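Local coordinates for salicylate carboxymethyltransferase (Clarkia breweri, PDB 1M6E), which catalyses transfer of the methyl group of S-adenosyl-L-methionine to the free carboxyl group of salicylate, giving the volatile ester methyl salicylate, at residues A[6-11]-A[313-318]; A[154-159]-A[178-183]; A[226-231]-A[334-339]. One frame throughout, in Å; residues are numbered along the deposited sequence.

Contact 1 of 3, residues A[6-11]-A[313-318]; sequences VLHMKG and EPLLLD. With SAH (S-adenosyl-L-homocysteine), chain C.
His8 turns two ends to two different partners, and so illustrates how one residue can join a cofactor to a helix. Its CB is the end that meets the protein: it lies 3.5 Å from Leu315 CD2, on helix 303-320. From there CG turns into the crowded position between the backbone N and the carbonyl carbon (chi1 89°), and this torsion carries the imidazole away from the helix toward the S-adenosyl-L-homocysteine. CE1 comes to 3.6 Å from C8 of the adenine, and NE2, at the tip, reaches 3.2 Å from the same C8 atom. N7 of the base lies in the plane of the imidazole, at its edge. Trp151, which binds substrate, meets the ring edge-to-face.

The neighbours of His8 pack this N-terminal segment against the helix by apolar contacts. Leu7 crosses Leu315 at about a right angle, its CD2 lying 3.7 Å from Leu315 CD2 and 3.6 Å from Leu315 CA. Next along the segment, Pro314 CG lies 3.5 Å from Met9 O, while Met9 SD rests more loosely against Pro314 CB. Pro314 lies at a kink in the helix. Lys10, bent along its length, puts CE 3.6 Å from SD of the cofactor product and also touches salicylate.

His8, Met9 and Lys10 thus line the S-adenosyl-L-homocysteine pocket with helix 303-320 behind them, an arrangement consistent with the helical cap of SABATH methyltransferases.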
# COMPACT_ATOMS: atom_id res chain seq x y z
N VAL A 6 5.25 8.67 -12.59
CA VAL A 6 6.38 8.59 -11.67
C VAL A 6 6.56 9.93 -10.97
O VAL A 6 6.99 9.98 -9.82
CB VAL A 6 7.71 8.21 -12.43
CG1 VAL A 6 8.92 8.83 -11.75
CG2 VAL A 6 7.88 6.69 -12.49
N LEU A 7 6.18 11.01 -11.65
CA LEU A 7 6.35 12.36 -11.12
C LEU A 7 5.33 12.95 -10.14
O LEU A 7 5.71 13.42 -9.07
CB LEU A 7 6.53 13.33 -12.28
CG LEU A 7 7.10 14.71 -11.94
CD1 LEU A 7 7.49 15.39 -13.25
CD2 LEU A 7 6.11 15.57 -11.16
N HIS A 8 4.04 12.95 -10.46
CA HIS A 8 3.17 13.58 -9.50
C HIS A 8 2.35 12.77 -8.52
O HIS A 8 1.88 11.64 -8.78
CB HIS A 8 2.25 14.59 -10.17
CG HIS A 8 0.96 14.03 -10.67
ND1 HIS A 8 -0.13 14.82 -10.96
CD2 HIS A 8 0.59 12.75 -10.94
CE1 HIS A 8 -1.12 14.06 -11.38
NE2 HIS A 8 -0.72 12.80 -11.38
N MET A 9 2.20 13.42 -7.38
CA MET A 9 1.47 12.96 -6.22
C MET A 9 1.26 14.28 -5.46
O MET A 9 1.69 15.32 -5.93
CB MET A 9 2.31 12.00 -5.37
CG MET A 9 3.43 12.67 -4.56
SD MET A 9 4.98 12.79 -5.45
CE MET A 9 6.10 13.33 -4.11
N LYS A 10 0.61 14.22 -4.30
CA LYS A 10 0.33 15.41 -3.50
C LYS A 10 1.31 15.35 -2.37
O LYS A 10 1.84 14.27 -2.13
CB LYS A 10 -1.09 15.34 -2.96
CG LYS A 10 -2.16 15.05 -4.01
CD LYS A 10 -2.68 16.30 -4.60
CE LYS A 10 -2.92 16.11 -6.05
NZ LYS A 10 -1.56 15.88 -6.54
N GLY A 11 1.58 16.48 -1.70
CA GLY A 11 2.52 16.49 -0.59
C GLY A 11 2.12 15.44 0.44
O GLY A 11 0.94 15.37 0.79
N GLU A 313 3.40 21.41 -5.60
CA GLU A 313 4.80 21.54 -5.21
C GLU A 313 5.68 20.50 -5.88
O GLU A 313 6.81 20.81 -6.25
CB GLU A 313 4.96 21.45 -3.69
CG GLU A 313 6.28 21.99 -3.18
CD GLU A 313 6.91 21.09 -2.13
OE1 GLU A 313 7.90 21.51 -1.50
OE2 GLU A 313 6.43 19.94 -1.93
N PRO A 314 5.19 19.24 -6.04
CA PRO A 314 6.00 18.20 -6.68
C PRO A 314 6.22 18.38 -8.20
O PRO A 314 7.31 18.14 -8.70
CB PRO A 314 5.22 16.92 -6.35
CG PRO A 314 4.55 17.24 -5.11
CD PRO A 314 4.04 18.62 -5.36
N LEU A 315 5.19 18.80 -8.92
CA LEU A 315 5.31 19.03 -10.35
C LEU A 315 6.38 20.09 -10.58
O LEU A 315 7.21 19.98 -11.48
CB LEU A 315 3.99 19.54 -10.93
CG LEU A 315 2.82 18.57 -10.90
CD1 LEU A 315 1.56 19.32 -11.18
CD2 LEU A 315 3.04 17.47 -11.93
N LEU A 316 6.34 21.12 -9.75
CA LEU A 316 7.30 22.22 -9.83
C LEU A 316 8.69 21.82 -9.38
O LEU A 316 9.65 21.93 -10.13
CB LEU A 316 6.84 23.37 -8.95
CG LEU A 316 5.57 24.05 -9.39
CD1 LEU A 316 5.13 24.95 -8.24
CD2 LEU A 316 5.80 24.80 -10.69
N LEU A 317 8.78 21.40 -8.12
CA LEU A 317 10.03 20.97 -7.52
C LEU A 317 10.77 20.03 -8.47
O LEU A 317 11.99 20.00 -8.50
CB LEU A 317 9.76 20.25 -6.19
CG LEU A 317 10.98 19.57 -5.56
CD1 LEU A 317 11.99 20.61 -5.31
CD2 LEU A 317 10.63 18.85 -4.28
N ASP A 318 10.02 19.27 -9.25
CA ASP A 318 10.65 18.36 -10.18
C ASP A 318 10.99 19.02 -11.51
O ASP A 318 11.78 18.49 -12.27
CB ASP A 318 9.75 17.15 -10.43
CG ASP A 318 10.40 16.11 -11.36
OD1 ASP A 318 10.10 16.12 -12.58
OD2 ASP A 318 11.22 15.29 -10.86
N SAH C . -9.75 12.08 -3.95
CA SAH C . -9.23 13.09 -2.93
CB SAH C . -7.98 13.87 -3.40
CG SAH C . -7.45 13.52 -4.72
SD SAH C . -6.00 14.44 -5.36
C SAH C . -10.23 14.19 -2.58
O SAH C . -11.37 14.22 -3.13
OXT SAH C . -9.78 15.04 -1.70
C5' SAH C . -5.83 13.49 -6.83
C4' SAH C . -4.96 12.16 -6.78
O4' SAH C . -5.10 11.68 -8.15
C3' SAH C . -3.41 12.44 -6.67
O3' SAH C . -2.83 11.86 -5.37
C2' SAH C . -2.81 11.72 -7.80
O2' SAH C . -1.62 11.03 -7.67
C1' SAH C . -4.08 10.93 -8.38
N9 SAH C . -3.91 10.62 -9.78
C8 SAH C . -3.56 11.42 -10.85
N7 SAH C . -3.46 10.78 -11.98
C5 SAH C . -3.76 9.49 -11.62
C6 SAH C . -3.83 8.29 -12.37
N6 SAH C . -3.56 8.28 -13.67
N1 SAH C . -4.16 7.09 -11.74
C2 SAH C . -4.42 7.12 -10.39
N3 SAH C . -4.38 8.22 -9.59
C4 SAH C . -4.04 9.37 -10.27

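Contact 2 of 3, residues A[154-159]-A[178-183]; sequences QVPIGI and NAYYKQ
Pro156 lies over one face of the Tyr180 ring, a CH-pi contact between a loop and the segment that leads into helix 181-198. Its CG stands 3.6 Å from the ring centroid, only 12° off the ring normal, so that it sits above the middle of the ring, while CD reaches over the CE2 and CZ end. The same proline ring also meets backbone: CB is 3.6 Å from Ala179 O and CG is 3.6 Å from Tyr180 CA. On a further flank, Gln183 CB approaches Pro156 CG at 3.9 Å. Ile159 CD1 adds a looser apolar touch, 4.3 Å from Tyr180 CE1.

Two polar groups are held by other residues: the Tyr180 hydroxyl is hydrogen-bonded to Pro253 O, which fixes the ring from its far end, and Gln183 NE2 bonds to Asp187 OD2 on its own helix. Gln183 has CG anti to the backbone N (chi1 178°) and then bends, and it crosses Gln154 with OE1 near OE1 and no bond between the two amides.

The loop 154-159 follows strand 143-146, and helix 181-198 runs on to strand 204-211; the contact thus packs together two parts of one connection between neighbouring parallel strands of the Rossmann-type sheet.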
# COMPACT_ATOMS: atom_id res chain seq x y z
N GLN A 154 -0.69 12.34 -19.64
CA GLN A 154 0.59 13.01 -19.88
C GLN A 154 0.36 14.48 -20.23
O GLN A 154 -0.77 14.95 -20.18
CB GLN A 154 1.28 12.31 -21.05
CG GLN A 154 0.69 12.68 -22.40
CD GLN A 154 0.90 11.59 -23.42
OE1 GLN A 154 0.94 11.84 -24.63
NE2 GLN A 154 1.02 10.36 -22.93
N VAL A 155 1.41 15.22 -20.55
CA VAL A 155 1.19 16.60 -20.95
C VAL A 155 0.80 16.51 -22.40
O VAL A 155 1.20 15.58 -23.09
CB VAL A 155 2.45 17.45 -20.89
CG1 VAL A 155 2.15 18.79 -21.49
CG2 VAL A 155 2.94 17.61 -19.45
N PRO A 156 -0.02 17.45 -22.89
CA PRO A 156 -0.36 17.33 -24.31
C PRO A 156 0.88 17.66 -25.14
O PRO A 156 1.67 18.54 -24.75
CB PRO A 156 -1.48 18.34 -24.47
CG PRO A 156 -2.16 18.27 -23.16
CD PRO A 156 -0.99 18.31 -22.19
N ILE A 157 1.04 16.97 -26.26
CA ILE A 157 2.21 17.17 -27.11
C ILE A 157 2.49 18.56 -27.69
O ILE A 157 3.24 19.35 -27.08
CB ILE A 157 2.26 16.13 -28.25
CG1 ILE A 157 2.31 14.73 -27.66
CG2 ILE A 157 3.55 16.28 -29.02
CD1 ILE A 157 2.53 13.64 -28.68
N GLY A 158 1.93 18.87 -28.86
CA GLY A 158 2.19 20.16 -29.46
C GLY A 158 1.99 21.33 -28.52
O GLY A 158 0.86 21.58 -28.09
N ILE A 159 3.06 22.02 -28.17
CA ILE A 159 2.93 23.18 -27.28
C ILE A 159 3.92 24.33 -27.47
O ILE A 159 5.14 24.23 -27.26
CB ILE A 159 2.91 22.78 -25.78
CG1 ILE A 159 1.61 22.02 -25.45
CG2 ILE A 159 3.00 24.06 -24.91
CD1 ILE A 159 1.55 21.47 -24.03
N ASN A 178 -5.00 23.99 -27.43
CA ASN A 178 -6.10 23.10 -27.09
C ASN A 178 -6.10 21.79 -27.89
O ASN A 178 -7.00 21.47 -28.68
CB ASN A 178 -7.41 23.84 -27.21
CG ASN A 178 -7.33 25.23 -26.57
OD1 ASN A 178 -8.32 25.96 -26.51
ND2 ASN A 178 -6.14 25.60 -26.10
N ALA A 179 -4.99 21.09 -27.64
CA ALA A 179 -4.61 19.77 -28.13
C ALA A 179 -4.68 19.04 -26.79
O ALA A 179 -4.30 17.87 -26.66
CB ALA A 179 -3.17 19.79 -28.63
N TYR A 180 -5.11 19.82 -25.81
CA TYR A 180 -5.34 19.42 -24.44
C TYR A 180 -6.64 18.67 -24.57
O TYR A 180 -6.80 17.55 -24.09
CB TYR A 180 -5.60 20.63 -23.57
CG TYR A 180 -4.45 21.08 -22.72
CD1 TYR A 180 -3.48 21.91 -23.24
CD2 TYR A 180 -4.33 20.65 -21.40
CE1 TYR A 180 -2.40 22.31 -22.46
CE2 TYR A 180 -3.26 21.04 -20.62
CZ TYR A 180 -2.29 21.87 -21.16
OH TYR A 180 -1.20 22.26 -20.41
N TYR A 181 -7.60 19.30 -25.24
CA TYR A 181 -8.86 18.63 -25.41
C TYR A 181 -8.64 17.30 -26.13
O TYR A 181 -9.18 16.28 -25.72
CB TYR A 181 -9.85 19.48 -26.18
CG TYR A 181 -11.21 18.84 -26.15
CD1 TYR A 181 -11.87 18.63 -24.93
CD2 TYR A 181 -11.82 18.38 -27.32
CE1 TYR A 181 -13.10 17.97 -24.88
CE2 TYR A 181 -13.05 17.73 -27.28
CZ TYR A 181 -13.68 17.53 -26.07
OH TYR A 181 -14.90 16.86 -26.03
N LYS A 182 -7.86 17.34 -27.20
CA LYS A 182 -7.56 16.13 -27.99
C LYS A 182 -6.96 15.06 -27.07
O LYS A 182 -7.07 13.85 -27.33
CB LYS A 182 -6.55 16.48 -29.10
CG LYS A 182 -6.97 16.19 -30.54
CD LYS A 182 -5.82 16.59 -31.48
CE LYS A 182 -6.17 16.53 -32.97
NZ LYS A 182 -5.00 16.97 -33.82
N GLN A 183 -6.33 15.53 -25.99
CA GLN A 183 -5.69 14.66 -25.01
C GLN A 183 -6.71 14.05 -24.08
O GLN A 183 -6.71 12.84 -23.87
CB GLN A 183 -4.69 15.45 -24.18
CG GLN A 183 -4.01 14.63 -23.12
CD GLN A 183 -3.23 13.49 -23.71
OE1 GLN A 183 -2.41 13.69 -24.60
NE2 GLN A 183 -3.48 12.28 -23.22

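Contact 3 of 3, residues A[226-231]-A[334-339]; sequences WQLLAM and LLIIER
Two helices that are probably part of the helical cap of the SABATH fold meet here, and Leu228 of helix 227-238 acts as a single knob in a hole formed by Tyr332, Leu335, Ile336 and Arg339 of helix 322-341. The axes of the two short segments approach to 9.8 Å and run at 129° to each other, nearer antiparallel than parallel. Leu228 supplies most of what its own helix buries.

The two methyl groups of Leu228 divide the hole between them. CD2 goes to the Leu335 side, lying 3.4 Å from Leu335 CB and close to the carbonyl of that residue. The carbonyl oxygen is already engaged within its helix, as acceptor from Arg339 N, and the methyl merely rests against it. CD1 turns to the other side, where it meets Ile336 CG2 at 3.8 Å. Ile336 in turn packs on Val304 and Ala305 of helix 303-320, which brings a third helix up to the interface. At the margin, Met231 CB adds a loose contact with Leu335 CD1. The neighbouring Trp226 touches salicylate, and Leu228 thus lies two residues after a residue of the salicylate pocket.

Arg339 shows how a charged residue can serve an apolar surface with its stem. Its guanidinium forms a salt bridge from NH2 to Glu343 OE1. CG stands anti to the backbone N (chi1 176°), which lays the aliphatic part across Leu228 at about a right angle, with Arg339 CG 3.9 Å from Leu228 CD1.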
# COMPACT_ATOMS: atom_id res chain seq x y z
N TRP A 226 -3.85 28.75 -12.18
CA TRP A 226 -2.61 28.33 -12.83
C TRP A 226 -2.07 29.61 -13.44
O TRP A 226 -0.90 29.94 -13.26
CB TRP A 226 -2.91 27.29 -13.90
CG TRP A 226 -3.34 25.97 -13.30
CD1 TRP A 226 -4.45 25.26 -13.63
CD2 TRP A 226 -2.60 25.14 -12.38
NE1 TRP A 226 -4.45 24.05 -13.00
CE2 TRP A 226 -3.33 23.94 -12.23
CE3 TRP A 226 -1.39 25.29 -11.68
CZ2 TRP A 226 -2.89 22.89 -11.41
CZ3 TRP A 226 -0.95 24.24 -10.86
CH2 TRP A 226 -1.71 23.05 -10.73
N GLN A 227 -2.95 30.32 -14.14
CA GLN A 227 -2.62 31.62 -14.72
C GLN A 227 -1.93 32.39 -13.61
O GLN A 227 -0.84 32.90 -13.78
CB GLN A 227 -3.88 32.34 -15.13
CG GLN A 227 -3.67 33.72 -15.74
CD GLN A 227 -4.18 33.81 -17.18
OE1 GLN A 227 -5.24 33.26 -17.52
NE2 GLN A 227 -3.44 34.52 -18.04
N LEU A 228 -2.57 32.46 -12.45
CA LEU A 228 -1.99 33.14 -11.31
C LEU A 228 -0.60 32.58 -10.95
O LEU A 228 0.29 33.33 -10.52
CB LEU A 228 -2.93 33.06 -10.11
CG LEU A 228 -4.00 34.16 -10.08
CD1 LEU A 228 -5.37 33.62 -9.63
CD2 LEU A 228 -3.48 35.28 -9.17
N LEU A 229 -0.40 31.28 -11.13
CA LEU A 229 0.91 30.69 -10.80
C LEU A 229 1.89 31.11 -11.88
O LEU A 229 3.01 31.59 -11.60
CB LEU A 229 0.82 29.16 -10.70
CG LEU A 229 2.22 28.51 -10.65
CD1 LEU A 229 3.00 28.80 -9.33
CD2 LEU A 229 2.01 27.04 -10.86
N ALA A 230 1.45 30.92 -13.12
CA ALA A 230 2.22 31.31 -14.30
C ALA A 230 2.66 32.76 -14.11
O ALA A 230 3.83 33.08 -14.22
CB ALA A 230 1.33 31.19 -15.54
N MET A 231 1.70 33.62 -13.79
CA MET A 231 1.96 35.03 -13.57
C MET A 231 3.04 35.20 -12.51
O MET A 231 3.89 36.07 -12.62
CB MET A 231 0.68 35.75 -13.10
CG MET A 231 -0.47 35.79 -14.12
SD MET A 231 -1.68 37.17 -13.93
CE MET A 231 -3.16 36.30 -13.25
N LEU A 334 0.28 35.99 -2.68
CA LEU A 334 -0.11 37.39 -2.84
C LEU A 334 -1.02 37.61 -4.06
O LEU A 334 -2.05 38.29 -4.00
CB LEU A 334 1.15 38.23 -2.96
CG LEU A 334 1.76 38.71 -1.65
CD1 LEU A 334 1.18 37.95 -0.49
CD2 LEU A 334 3.26 38.55 -1.66
N LEU A 335 -0.63 37.04 -5.18
CA LEU A 335 -1.42 37.20 -6.37
C LEU A 335 -2.84 36.74 -6.16
O LEU A 335 -3.75 37.41 -6.61
CB LEU A 335 -0.79 36.45 -7.53
CG LEU A 335 0.30 37.16 -8.33
CD1 LEU A 335 -0.40 37.94 -9.43
CD2 LEU A 335 1.14 38.08 -7.43
N ILE A 336 -3.05 35.60 -5.51
CA ILE A 336 -4.44 35.14 -5.31
C ILE A 336 -5.11 36.01 -4.27
O ILE A 336 -6.28 36.38 -4.44
CB ILE A 336 -4.59 33.63 -4.89
CG1 ILE A 336 -3.23 32.93 -4.79
CG2 ILE A 336 -5.50 32.92 -5.91
CD1 ILE A 336 -3.28 31.48 -4.24
N ILE A 337 -4.40 36.34 -3.19
CA ILE A 337 -5.01 37.22 -2.20
C ILE A 337 -5.60 38.44 -2.94
O ILE A 337 -6.82 38.69 -2.87
CB ILE A 337 -4.00 37.75 -1.18
CG1 ILE A 337 -3.41 36.60 -0.37
CG2 ILE A 337 -4.67 38.72 -0.26
CD1 ILE A 337 -2.45 37.03 0.73
N GLU A 338 -4.76 39.18 -3.66
CA GLU A 338 -5.27 40.33 -4.42
C GLU A 338 -6.37 39.85 -5.37
O GLU A 338 -7.50 40.31 -5.28
CB GLU A 338 -4.13 41.04 -5.20
CG GLU A 338 -4.51 42.41 -5.86
CD GLU A 338 -5.22 42.28 -7.22
OE1 GLU A 338 -5.93 43.24 -7.61
OE2 GLU A 338 -5.07 41.24 -7.92
N ARG A 339 -6.07 38.91 -6.27
CA ARG A 339 -7.08 38.45 -7.21
C ARG A 339 -8.37 38.01 -6.53
O ARG A 339 -9.41 37.83 -7.19
CB ARG A 339 -6.57 37.31 -8.07
CG ARG A 339 -7.65 36.75 -9.00
CD ARG A 339 -8.39 37.87 -9.73
NE ARG A 339 -9.50 37.39 -10.55
CZ ARG A 339 -9.48 37.34 -11.88
NH1 ARG A 339 -8.39 37.75 -12.55
NH2 ARG A 339 -10.52 36.86 -12.55

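How the contacts relate
From the N terminus, the chain passes at once through residues 6-11, and contact 1 closes a loop of some three hundred residues when helix 303-320 returns to them. Contact 2 is nested within that loop and closes a short one of its own, between strand 143-146 and helix 181-198. Contact 3 opens later, at helix 227-238, and closes on helix 322-341 beyond the end of contact 1, so these two cross along the chain. Contacts 2 and 3 follow in series. The consecutive helices 303-320 and 322-341 thus link the N-terminal segment beside the cofactor with helix 227-238, while contact 2 belongs to the connections of the central sheet.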